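Local coordinates for protein xylulokinase (Brucella ovis, PDB 5VM1) that probably transfers a phosphate from ATP to D-xylulose, yielding D-xylulose 5-phosphate, as a member of the FGGY carbohydrate kinase family, at residues A[273-279]-A[391-395]; A[346-350]-A[384-388]; A[396-402]-A[421-426]. All blocks are in the same frame, centred on the assembly; numbering follows the deposited sequence.

Contact 1 (A[273-279]-A[391-395]); sequences NGAYQPK and SAGTE
Q277 reaches across to the 391-395 segment and gives its amide N-H to the backbone carbonyl of A392, with Q277 NE2 2.9 Å from A392 O. The N-H...O angle of 152° shows a fairly straight bond, and the donor lies in the carbonyl plane on a lone pair while the acceptor stays close to the plane of the Q277 amide. A first torsion that sets CG beside the backbone N (chi1 -50°), followed by an extended chain, carries the amide this far. The same NE2 of Q277 also makes a weak bond to T394 OG1 at 3.3 Å, bent to 124°, and lies against the backbone of G393. Beside it, N273 ND2 stands 3.0 Å from T394 OG1, with the N273 and T394 side chains crossing at about a right angle.

K279 makes the apolar part of the contact. Its CB lies 3.5 Å from the A392 CB, its CG 3.9 Å from the same methyl, and the chain, bent at chi2, then runs beside S391. K279 NZ makes only a weak bond to S391 O, at 3.3 Å, and has a long, weak ion pair with E281.

Q297 of strand 295-301 positions these groups from outside the two segments. Its OE1 hydrogen-bonds to both N273 ND2 and T394 OG1, and its NE2 to the carbonyl oxygens of A392 and Q277. S391 OG is hydrogen-bonded to the carbonyl of A388, in helix 367-390.

These loops of the C-terminal FGGY domain, one leaving strand 267-273 and the other leading to strand 399-402, are joined by amide hydrogen bonds and by the aliphatic part of K279. The A392 carbonyl takes N-H groups from both Q277 and Q297, so uncharged amides satisfy this backbone oxygen, while the lysine adds apolar packing and only weak polar bonds.

Contact 2 (A[346-350]-A[384-388]); sequences RTPYN and DNLLA
T347 and P348 pack against D384, N385 and A388 on one side of helix 367-390, joining a loop of the C-terminal FGGY domain, part of the actin-like ATPase fold, to one of its long helices. The loop turns through a cis peptide before P348. Apolar contact comes from three side chains: T347 CG2 lies 4.1 Å from A388 CB, and P348 CB is 4.4 Å from the same methyl.

Polar contact across the interface is slight. N385 ND2 gives a weak bond to the T347 carbonyl, 3.2 Å to O with an N-H...O angle of 134°; its partner within the helix is the A381 carbonyl. T347 sends OG1 elsewhere, to the A283 carbonyl and the V300 amide: chi1 of -50° places OG1 beside the backbone N and leaves CG2 anti to it, toward N385 and A388.

Y349, whose ring stacks on Y484 of helix 470-488 and carries P348 CG over the centre of one face, brings its hydroxyl toward D384. D384 uses OD1 for a hydrogen bond with Y477 OH of that helix. D384 OD2 stands 3.4 Å from Y349 OH, with the carboxylate plane turned 88° from the ring.

Contact 3 (A[396-402]-A[421-426]); sequences ITSLTAV and VPIALP
V421 packs against T397, I396 and L399. Its CB faces the carbonyl oxygen of T397 at 3.7 Å, although T397 itself is poorly ordered. From CB the two methyls diverge: CG1, placed beside the backbone N (chi1 -46°), lies near the carbonyl oxygens of T397 and I396, whereas CG2 turns to the L399 side chain and touches its CB at 3.9 Å. One methyl thus borders backbone oxygens and the other an apolar neighbour.

Beyond V421 the two chains run side by side as parallel strands, with bridges pairing L399 with I423 and T400 with A424. A424 N donates to L399 O at 3.0 Å, with an N-H...O angle of 165°, and A401 N returns a bond of similar straightness to A424 O at 3.2 Å. The axes of 399-402 and 423-426 come within 4.6 Å and their directions differ by 43°, a strongly twisted parallel pair. Together with helix 409-419 the strands form a beta-alpha-beta unit, with the helix as the crossover, inside the mixed sheet of the C-terminal FGGY domain. Strand 259-263 bonds to the other edge of 399-402, through T400 and V402, and I423 pairs with I463 on the far edge of 423-426.

On the sheet face carrying L399 and I423, the latter's CG2 packs on A401 CB at 3.4 Å, and contacts from L419, L412, I415 and A416 of the crossover helix cover L399, A401 and I423. T400 and A424, on the other face, are partly exposed: T400 CG2, anti to the backbone N, approaches A424 O and lies obliquely 4.1 Å from P426 CG. Further along, P426 CD comes to 3.5 Å from A401 O, and L425 CD1 lies near that same oxygen.

Overall arrangement
All three contacts belong to the C-terminal FGGY domain, whose mixed sheet includes strands 295-301, 399-402 and 423-426. Contact 2 is nested in the loop that contact 1 closes, their centres 14 Å apart, and strand 295-301 serves both, through Q297 in the first and V300 in the second. Helix 367-390 runs from contact 2 into the 391-395 loop of contact 1, which continues directly into 396-402 of contact 3. The centre of contact 3 lies about 19 Å from the centres of the other two, yet L386 CD1 touches I396 CB at 4.1 Å. It alone nears the predicted catalytic region: the V402 side chain is about 11 Å from that of D243, the probable proton acceptor.

Contact 1 (A[273-279]-A[391-395])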
ATOM      1  N   ASN A 273       1.434 -14.597  -0.117  1.00 41.06           N
ATOM      2  CA  ASN A 273       1.568 -15.803  -0.942  1.00 41.84           C
ATOM      3  C   ASN A 273       2.884 -16.554  -0.716  1.00 37.75           C
ATOM      4  O   ASN A 273       3.950 -15.946  -0.552  1.00 35.38           O
ATOM      5  CB  ASN A 273       1.491 -15.507  -2.452  1.00 47.30           C
ATOM      6  CG  ASN A 273       0.223 -14.784  -2.875  1.00 48.46           C
ATOM      7  OD1 ASN A 273       0.241 -14.019  -3.834  1.00 45.38           O
ATOM      8  ND2 ASN A 273      -0.875 -15.021  -2.169  1.00 51.61           N
ATOM      9  N   GLY A 274       2.820 -17.883  -0.805  1.00 34.80           N
ATOM     10  CA  GLY A 274       3.998 -18.735  -0.780  1.00 36.27           C
ATOM     11  C   GLY A 274       4.735 -18.854  -2.099  1.00 48.00           C
ATOM     12  O   GLY A 274       5.828 -19.431  -2.143  1.00 58.81           O
ATOM     13  N   ALA A 275       4.152 -18.322  -3.173  1.00 37.20           N
ATOM     14  CA  ALA A 275       4.777 -18.295  -4.485  1.00 46.93           C
ATOM     15  C   ALA A 275       4.336 -17.040  -5.227  1.00 46.49           C
ATOM     16  O   ALA A 275       3.501 -16.266  -4.749  1.00 41.63           O
ATOM     17  CB  ALA A 275       4.425 -19.548  -5.296  1.00 55.57           C
ATOM     18  N   TYR A 276       4.966 -16.814  -6.381  1.00 42.04           N
ATOM     19  CA  TYR A 276       4.582 -15.729  -7.272  1.00 34.34           C
ATOM     20  C   TYR A 276       3.340 -16.143  -8.052  1.00 47.31           C
ATOM     21  O   TYR A 276       3.376 -17.102  -8.830  1.00 55.62           O
ATOM     22  CB  TYR A 276       5.743 -15.379  -8.190  1.00 38.66           C
ATOM     23  CG  TYR A 276       5.400 -14.501  -9.370  1.00 40.85           C
ATOM     24  CD1 TYR A 276       4.934 -13.192  -9.209  1.00 40.68           C
ATOM     25  CD2 TYR A 276       5.572 -14.986 -10.660  1.00 36.34           C
ATOM     26  CE1 TYR A 276       4.657 -12.400 -10.326  1.00 43.68           C
ATOM     27  CE2 TYR A 276       5.291 -14.235 -11.743  1.00 36.40           C
ATOM     28  CZ  TYR A 276       4.842 -12.955 -11.593  1.00 43.79           C
ATOM     29  OH  TYR A 276       4.587 -12.275 -12.753  1.00 51.55           O
ATOM     30  N   GLN A 277       2.246 -15.414  -7.855  1.00 49.49           N
ATOM     31  CA  GLN A 277       0.925 -15.816  -8.333  1.00 47.37           C
ATOM     32  C   GLN A 277       0.261 -14.653  -9.066  1.00 44.63           C
ATOM     33  O   GLN A 277      -0.714 -14.066  -8.586  1.00 42.40           O
ATOM     34  CB  GLN A 277       0.081 -16.293  -7.153  1.00 33.69           C
ATOM     35  CG  GLN A 277       0.800 -17.297  -6.302  1.00 34.74           C
ATOM     36  CD  GLN A 277      -0.007 -17.744  -5.119  1.00 47.72           C
ATOM     37  OE1 GLN A 277       0.544 -18.166  -4.100  1.00 43.70           O
ATOM     38  NE2 GLN A 277      -1.321 -17.663  -5.242  1.00 52.21           N
ATOM     39  N   PRO A 278       0.733 -14.330 -10.262  1.00 42.37           N
ATOM     40  CA  PRO A 278       0.172 -13.186 -10.974  1.00 36.25           C
ATOM     41  C   PRO A 278      -1.192 -13.482 -11.576  1.00 43.73           C
ATOM     42  O   PRO A 278      -1.527 -14.612 -11.934  1.00 47.63           O
ATOM     43  CB  PRO A 278       1.201 -12.933 -12.079  1.00 33.82           C
ATOM     44  CG  PRO A 278       1.740 -14.295 -12.374  1.00 35.73           C
ATOM     45  CD  PRO A 278       1.813 -14.977 -11.029  1.00 44.60           C
ATOM     46  N   LYS A 279      -1.957 -12.427 -11.734  1.00 43.02           N
ATOM     47  CA  LYS A 279      -3.223 -12.519 -12.430  1.00 43.33           C
ATOM     48  C   LYS A 279      -3.561 -11.135 -12.967  1.00 39.73           C
ATOM     49  O   LYS A 279      -4.592 -10.564 -12.601  1.00 44.95           O
ATOM     50  CB  LYS A 279      -4.327 -13.024 -11.497  1.00 45.51           C
ATOM     51  CG  LYS A 279      -5.520 -13.680 -12.202  1.00 42.42           C
ATOM     52  CD  LYS A 279      -5.058 -14.881 -12.950  1.00 46.12           C
ATOM     53  CE  LYS A 279      -6.132 -15.920 -13.132  1.00 48.59           C
ATOM     54  NZ  LYS A 279      -5.455 -17.209 -13.489  1.00 56.00           N
ATOM     55  N   SER A 391      -9.096 -16.788  -7.974  1.00 45.35           N
ATOM     56  CA  SER A 391      -8.755 -17.293  -9.295  1.00 40.73           C
ATOM     57  C   SER A 391      -7.255 -17.266  -9.538  1.00 40.75           C
ATOM     58  O   SER A 391      -6.797 -17.752 -10.573  1.00 46.61           O
ATOM     59  CB  SER A 391      -9.457 -16.486 -10.387  1.00 34.81           C
ATOM     60  OG  SER A 391      -8.840 -15.217 -10.524  1.00 37.93           O
ATOM     61  N   ALA A 392      -6.484 -16.675  -8.635  1.00 42.11           N
ATOM     62  CA  ALA A 392      -5.042 -16.618  -8.788  1.00 45.30           C
ATOM     63  C   ALA A 392      -4.329 -17.483  -7.752  1.00 49.43           C
ATOM     64  O   ALA A 392      -3.171 -17.213  -7.415  1.00 51.05           O
ATOM     65  CB  ALA A 392      -4.562 -15.165  -8.754  1.00 36.34           C
ATOM     66  N   GLY A 393      -5.013 -18.517  -7.244  1.00 47.98           N
ATOM     67  CA  GLY A 393      -4.419 -19.579  -6.437  1.00 45.82           C
ATOM     68  C   GLY A 393      -4.405 -19.368  -4.936  1.00 46.19           C
ATOM     69  O   GLY A 393      -3.747 -20.139  -4.222  1.00 52.34           O
ATOM     70  N   THR A 394      -5.158 -18.398  -4.436  1.00 41.76           N
ATOM     71  CA  THR A 394      -5.151 -17.986  -3.041  1.00 49.79           C
ATOM     72  C   THR A 394      -6.523 -18.302  -2.467  1.00 58.00           C
ATOM     73  O   THR A 394      -7.540 -17.981  -3.087  1.00 70.32           O
ATOM     74  CB  THR A 394      -4.811 -16.473  -2.923  1.00 37.53           C
ATOM     75  OG1 THR A 394      -3.400 -16.280  -3.061  1.00 46.26           O
ATOM     76  CG2 THR A 394      -5.289 -15.855  -1.627  1.00 35.91           C
ATOM     77  N   GLU A 395      -6.564 -18.953  -1.315  1.00 53.76           N
ATOM     78  CA  GLU A 395      -7.807 -19.118  -0.566  1.00 52.30           C
ATOM     79  C   GLU A 395      -7.670 -18.312   0.721  1.00 43.57           C
ATOM     80  O   GLU A 395      -6.724 -18.514   1.486  1.00 43.25           O
ATOM     81  CB  GLU A 395      -8.088 -20.604  -0.311  1.00 51.66           C
ATOM     82  CG  GLU A 395      -9.252 -20.973   0.618  1.00 48.66           C
ATOM     83  CD  GLU A 395      -9.136 -22.429   1.065  1.00 60.29           C
ATOM     84  OE1 GLU A 395      -9.337 -23.320   0.213  1.00 63.40           O
ATOM     85  OE2 GLU A 395      -8.786 -22.697   2.241  1.00 60.75           O
TER

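Contact 2 (A[346-350]-A[384-388])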
ATOM      1  N   ARG A 346     -10.605  -0.594 -10.478  1.00 37.16           N
ATOM      2  CA  ARG A 346      -9.390  -1.339 -10.803  1.00 46.79           C
ATOM      3  C   ARG A 346      -9.682  -2.844 -10.747  1.00 45.80           C
ATOM      4  O   ARG A 346     -10.049  -3.437 -11.767  1.00 45.65           O
ATOM      5  CB  ARG A 346      -8.233  -0.909  -9.875  1.00 43.18           C
ATOM      6  CG  ARG A 346      -6.885  -1.484 -10.277  1.00 44.87           C
ATOM      7  CD  ARG A 346      -5.685  -0.722  -9.718  1.00 47.29           C
ATOM      8  NE  ARG A 346      -5.555   0.588 -10.357  1.00 46.22           N
ATOM      9  CZ  ARG A 346      -4.551   1.440 -10.150  1.00 52.59           C
ATOM     10  NH1 ARG A 346      -4.550   2.608 -10.781  1.00 60.82           N
ATOM     11  NH2 ARG A 346      -3.539   1.124  -9.339  1.00 45.18           N
ATOM     12  N   THR A 347      -9.567  -3.471  -9.576  1.00 38.63           N
ATOM     13  CA  THR A 347      -9.815  -4.909  -9.473  1.00 37.26           C
ATOM     14  C   THR A 347     -11.315  -5.185  -9.436  1.00 35.92           C
ATOM     15  O   THR A 347     -12.012  -4.668  -8.558  1.00 31.88           O
ATOM     16  CB  THR A 347      -9.152  -5.471  -8.212  1.00 40.44           C
ATOM     17  OG1 THR A 347      -7.784  -5.048  -8.154  1.00 33.44           O
ATOM     18  CG2 THR A 347      -9.296  -7.013  -8.097  1.00 32.02           C
ATOM     19  N   PRO A 348     -11.843  -6.040 -10.330  1.00 36.81           N
ATOM     20  CA  PRO A 348     -11.187  -6.869 -11.351  1.00 37.96           C
ATOM     21  C   PRO A 348     -11.339  -6.449 -12.828  1.00 36.11           C
ATOM     22  O   PRO A 348     -10.901  -7.193 -13.702  1.00 41.65           O
ATOM     23  CB  PRO A 348     -11.885  -8.203 -11.159  1.00 36.95           C
ATOM     24  CG  PRO A 348     -13.307  -7.773 -10.899  1.00 32.95           C
ATOM     25  CD  PRO A 348     -13.226  -6.493 -10.097  1.00 34.79           C
ATOM     26  N   TYR A 349     -11.897  -5.282 -13.128  1.00 32.59           N
ATOM     27  CA  TYR A 349     -12.268  -4.999 -14.508  1.00 37.66           C
ATOM     28  C   TYR A 349     -11.291  -4.058 -15.199  1.00 37.24           C
ATOM     29  O   TYR A 349     -11.265  -4.009 -16.435  1.00 40.10           O
ATOM     30  CB  TYR A 349     -13.677  -4.367 -14.563  1.00 44.32           C
ATOM     31  CG  TYR A 349     -14.769  -5.139 -13.851  1.00 38.30           C
ATOM     32  CD1 TYR A 349     -15.193  -6.393 -14.300  1.00 33.10           C
ATOM     33  CD2 TYR A 349     -15.340  -4.628 -12.680  1.00 25.79           C
ATOM     34  CE1 TYR A 349     -16.196  -7.108 -13.625  1.00 30.17           C
ATOM     35  CE2 TYR A 349     -16.337  -5.327 -12.001  1.00 32.52           C
ATOM     36  CZ  TYR A 349     -16.759  -6.572 -12.477  1.00 42.37           C
ATOM     37  OH  TYR A 349     -17.740  -7.267 -11.796  1.00 46.87           O
ATOM     38  N   ASN A 350     -10.499  -3.319 -14.429  1.00 38.05           N
ATOM     39  CA  ASN A 350      -9.609  -2.291 -14.950  1.00 35.66           C
ATOM     40  C   ASN A 350     -10.345  -1.461 -15.999  1.00 32.76           C
ATOM     41  O   ASN A 350     -10.032  -1.462 -17.188  1.00 37.67           O
ATOM     42  CB  ASN A 350      -8.321  -2.893 -15.515  1.00 36.15           C
ATOM     43  CG  ASN A 350      -7.314  -1.815 -15.922  1.00 47.60           C
ATOM     44  OD1 ASN A 350      -7.298  -0.715 -15.355  1.00 49.00           O
ATOM     45  ND2 ASN A 350      -6.487  -2.117 -16.914  1.00 44.16           N
ATOM     46  N   ASP A 384     -15.890  -9.114  -4.844  1.00 35.76           N
ATOM     47  CA  ASP A 384     -15.323  -9.233  -6.181  1.00 26.02           C
ATOM     48  C   ASP A 384     -13.801  -9.368  -6.129  1.00 32.59           C
ATOM     49  O   ASP A 384     -13.202 -10.125  -6.909  1.00 47.45           O
ATOM     50  CB  ASP A 384     -15.744  -8.053  -7.065  1.00 22.88           C
ATOM     51  CG  ASP A 384     -17.029  -8.320  -7.811  1.00 33.42           C
ATOM     52  OD1 ASP A 384     -17.419  -9.514  -7.905  1.00 31.64           O
ATOM     53  OD2 ASP A 384     -17.620  -7.362  -8.367  1.00 41.87           O
ATOM     54  N   ASN A 385     -13.156  -8.645  -5.218  1.00 35.59           N
ATOM     55  CA  ASN A 385     -11.708  -8.756  -5.103  1.00 40.29           C
ATOM     56  C   ASN A 385     -11.288 -10.135  -4.595  1.00 41.97           C
ATOM     57  O   ASN A 385     -10.351 -10.739  -5.132  1.00 45.71           O
ATOM     58  CB  ASN A 385     -11.174  -7.639  -4.216  1.00 29.14           C
ATOM     59  CG  ASN A 385     -10.927  -6.384  -5.004  1.00 39.97           C
ATOM     60  OD1 ASN A 385      -9.787  -5.929  -5.174  1.00 36.68           O
ATOM     61  ND2 ASN A 385     -12.005  -5.850  -5.565  1.00 34.60           N
ATOM     62  N   LEU A 386     -11.976 -10.650  -3.568  1.00 38.22           N
ATOM     63  CA  LEU A 386     -11.650 -11.971  -3.038  1.00 35.35           C
ATOM     64  C   LEU A 386     -11.798 -13.042  -4.112  1.00 40.51           C
ATOM     65  O   LEU A 386     -10.997 -13.984  -4.175  1.00 40.62           O
ATOM     66  CB  LEU A 386     -12.512 -12.282  -1.812  1.00 28.62           C
ATOM     67  CG  LEU A 386     -12.374 -13.660  -1.141  1.00 38.20           C
ATOM     68  CD1 LEU A 386     -12.590 -13.570   0.365  1.00 43.75           C
ATOM     69  CD2 LEU A 386     -13.321 -14.680  -1.712  1.00 31.09           C
ATOM     70  N   LEU A 387     -12.819 -12.914  -4.963  1.00 48.42           N
ATOM     71  CA  LEU A 387     -13.006 -13.871  -6.054  1.00 43.75           C
ATOM     72  C   LEU A 387     -11.836 -13.824  -7.041  1.00 49.16           C
ATOM     73  O   LEU A 387     -11.418 -14.868  -7.565  1.00 55.95           O
ATOM     74  CB  LEU A 387     -14.346 -13.627  -6.757  1.00 33.23           C
ATOM     75  CG  LEU A 387     -15.680 -14.017  -6.078  1.00 38.23           C
ATOM     76  CD1 LEU A 387     -16.871 -13.834  -7.012  1.00 44.49           C
ATOM     77  CD2 LEU A 387     -15.704 -15.406  -5.472  1.00 32.29           C
ATOM     78  N   ALA A 388     -11.312 -12.622  -7.325  1.00 44.62           N
ATOM     79  CA  ALA A 388     -10.156 -12.488  -8.217  1.00 36.94           C
ATOM     80  C   ALA A 388      -8.915 -13.154  -7.631  1.00 39.88           C
ATOM     81  O   ALA A 388      -8.179 -13.848  -8.344  1.00 38.34           O
ATOM     82  CB  ALA A 388      -9.871 -11.021  -8.502  1.00 26.02           C
TER

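Contact 3 (A[396-402]-A[421-426])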
ATOM      1  N   ILE A 396      -8.544 -17.332   0.907  1.00 42.41           N
ATOM      2  CA  ILE A 396      -8.503 -16.472   2.088  1.00 44.55           C
ATOM      3  C   ILE A 396      -9.355 -17.109   3.190  1.00 54.91           C
ATOM      4  O   ILE A 396     -10.578 -17.230   3.062  1.00 49.22           O
ATOM      5  CB  ILE A 396      -8.974 -15.054   1.748  1.00 40.50           C
ATOM      6  CG1 ILE A 396      -7.907 -14.344   0.911  1.00 42.07           C
ATOM      7  CG2 ILE A 396      -9.281 -14.259   3.006  1.00 37.42           C
ATOM      8  CD1 ILE A 396      -8.220 -12.873   0.618  1.00 43.51           C
ATOM      9  N   THR A 397      -8.710 -17.536   4.275  1.00 72.38           N
ATOM     10  CA  THR A 397      -9.436 -18.185   5.367  1.00 89.64           C
ATOM     11  C   THR A 397      -9.884 -17.173   6.415  1.00 96.01           C
ATOM     12  O   THR A 397     -11.080 -17.030   6.690  1.00 98.19           O
ATOM     13  CB  THR A 397      -8.567 -19.258   6.034  1.00 97.69           C
ATOM     14  OG1 THR A 397      -7.325 -18.677   6.460  1.00100.50           O
ATOM     15  CG2 THR A 397      -8.303 -20.405   5.071  1.00100.40           C
ATOM     16  N   SER A 398      -8.926 -16.463   6.997  1.00 93.67           N
ATOM     17  CA  SER A 398      -9.187 -15.417   7.967  1.00 87.20           C
ATOM     18  C   SER A 398      -8.739 -14.075   7.404  1.00 68.51           C
ATOM     19  O   SER A 398      -7.699 -13.968   6.740  1.00 66.46           O
ATOM     20  CB  SER A 398      -8.484 -15.731   9.293  1.00 99.53           C
ATOM     21  OG  SER A 398      -7.071 -15.712   9.139  1.00106.91           O
ATOM     22  N   LEU A 399      -9.511 -13.050   7.720  1.00 49.15           N
ATOM     23  CA  LEU A 399      -9.308 -11.701   7.235  1.00 40.02           C
ATOM     24  C   LEU A 399      -9.217 -10.741   8.417  1.00 45.85           C
ATOM     25  O   LEU A 399      -9.969 -10.864   9.385  1.00 46.80           O
ATOM     26  CB  LEU A 399     -10.458 -11.320   6.289  1.00 32.89           C
ATOM     27  CG  LEU A 399     -10.293 -10.051   5.465  1.00 43.67           C
ATOM     28  CD1 LEU A 399      -8.988 -10.042   4.661  1.00 37.22           C
ATOM     29  CD2 LEU A 399     -11.487  -9.877   4.572  1.00 44.49           C
ATOM     30  N   THR A 400      -8.267  -9.806   8.353  1.00 43.97           N
ATOM     31  CA  THR A 400      -8.068  -8.792   9.383  1.00 42.44           C
ATOM     32  C   THR A 400      -8.341  -7.408   8.809  1.00 42.28           C
ATOM     33  O   THR A 400      -7.872  -7.096   7.717  1.00 42.02           O
ATOM     34  CB  THR A 400      -6.658  -8.875   9.898  1.00 43.95           C
ATOM     35  OG1 THR A 400      -6.391 -10.238  10.251  1.00 58.63           O
ATOM     36  CG2 THR A 400      -6.478  -7.982  11.095  1.00 40.69           C
ATOM     37  N   ALA A 401      -9.089  -6.567   9.545  1.00 36.44           N
ATOM     38  CA  ALA A 401      -9.569  -5.280   9.026  1.00 44.41           C
ATOM     39  C   ALA A 401      -8.885  -4.084   9.685  1.00 47.93           C
ATOM     40  O   ALA A 401      -8.818  -3.999  10.915  1.00 58.72           O
ATOM     41  CB  ALA A 401     -11.084  -5.140   9.188  1.00 29.28           C
ATOM     42  N   VAL A 402      -8.398  -3.150   8.856  1.00 35.54           N
ATOM     43  CA  VAL A 402      -7.802  -1.895   9.306  1.00 35.76           C
ATOM     44  C   VAL A 402      -8.309  -0.759   8.427  1.00 35.44           C
ATOM     45  O   VAL A 402      -9.065  -0.969   7.480  1.00 40.40           O
ATOM     46  CB  VAL A 402      -6.259  -1.932   9.289  1.00 41.19           C
ATOM     47  CG1 VAL A 402      -5.778  -3.067  10.175  1.00 47.72           C
ATOM     48  CG2 VAL A 402      -5.701  -1.999   7.841  1.00 26.99           C
ATOM     49  N   VAL A 421     -16.507 -14.903   5.792  1.00 53.23           N
ATOM     50  CA  VAL A 421     -15.311 -15.129   6.614  1.00 50.73           C
ATOM     51  C   VAL A 421     -15.409 -14.240   7.851  1.00 51.12           C
ATOM     52  O   VAL A 421     -15.966 -13.134   7.780  1.00 52.51           O
ATOM     53  CB  VAL A 421     -13.992 -14.866   5.856  1.00 41.95           C
ATOM     54  CG1 VAL A 421     -13.993 -15.501   4.480  1.00 36.46           C
ATOM     55  CG2 VAL A 421     -13.700 -13.393   5.754  1.00 38.63           C
ATOM     56  N   PRO A 422     -14.972 -14.716   9.014  1.00 51.60           N
ATOM     57  CA  PRO A 422     -14.822 -13.828  10.184  1.00 49.65           C
ATOM     58  C   PRO A 422     -13.773 -12.749   9.950  1.00 38.07           C
ATOM     59  O   PRO A 422     -12.781 -12.969   9.259  1.00 47.33           O
ATOM     60  CB  PRO A 422     -14.382 -14.784  11.300  1.00 48.93           C
ATOM     61  CG  PRO A 422     -13.772 -15.937  10.573  1.00 45.21           C
ATOM     62  CD  PRO A 422     -14.587 -16.101   9.314  1.00 45.76           C
ATOM     63  N   ILE A 423     -13.975 -11.586  10.567  1.00 41.80           N
ATOM     64  CA  ILE A 423     -13.045 -10.455  10.460  1.00 44.15           C
ATOM     65  C   ILE A 423     -12.515 -10.123  11.849  1.00 46.75           C
ATOM     66  O   ILE A 423     -13.294  -9.768  12.746  1.00 45.96           O
ATOM     67  CB  ILE A 423     -13.703  -9.201   9.857  1.00 36.09           C
ATOM     68  CG1 ILE A 423     -14.385  -9.499   8.527  1.00 32.37           C
ATOM     69  CG2 ILE A 423     -12.669  -8.105   9.703  1.00 31.85           C
ATOM     70  CD1 ILE A 423     -14.738  -8.230   7.787  1.00 38.46           C
ATOM     71  N   ALA A 424     -11.189 -10.132  11.993  1.00 45.81           N
ATOM     72  CA  ALA A 424     -10.532  -9.819  13.256  1.00 43.15           C
ATOM     73  C   ALA A 424     -10.212  -8.332  13.326  1.00 42.64           C
ATOM     74  O   ALA A 424      -9.581  -7.775  12.425  1.00 52.65           O
ATOM     75  CB  ALA A 424      -9.247 -10.631  13.415  1.00 38.80           C
ATOM     76  N   LEU A 425     -10.651  -7.700  14.399  1.00 39.36           N
ATOM     77  CA  LEU A 425     -10.401  -6.296  14.642  1.00 47.72           C
ATOM     78  C   LEU A 425      -9.296  -6.168  15.690  1.00 55.62           C
ATOM     79  O   LEU A 425      -9.434  -6.717  16.799  1.00 54.21           O
ATOM     80  CB  LEU A 425     -11.691  -5.633  15.111  1.00 47.05           C
ATOM     81  CG  LEU A 425     -11.733  -4.121  15.136  1.00 46.30           C
ATOM     82  CD1 LEU A 425     -11.276  -3.578  13.790  1.00 34.81           C
ATOM     83  CD2 LEU A 425     -13.155  -3.727  15.429  1.00 51.14           C
ATOM     84  N   PRO A 426      -8.171  -5.537  15.377  1.00 48.32           N
ATOM     85  CA  PRO A 426      -7.039  -5.535  16.309  1.00 48.09           C
ATOM     86  C   PRO A 426      -7.274  -4.705  17.560  1.00 57.85           C
ATOM     87  O   PRO A 426      -8.122  -3.810  17.614  1.00 68.81           O
ATOM     88  CB  PRO A 426      -5.899  -4.934  15.480  1.00 35.96           C
ATOM     89  CG  PRO A 426      -6.296  -5.136  14.100  1.00 34.11           C
ATOM     90  CD  PRO A 426      -7.780  -5.074  14.046  1.00 47.39           C
TER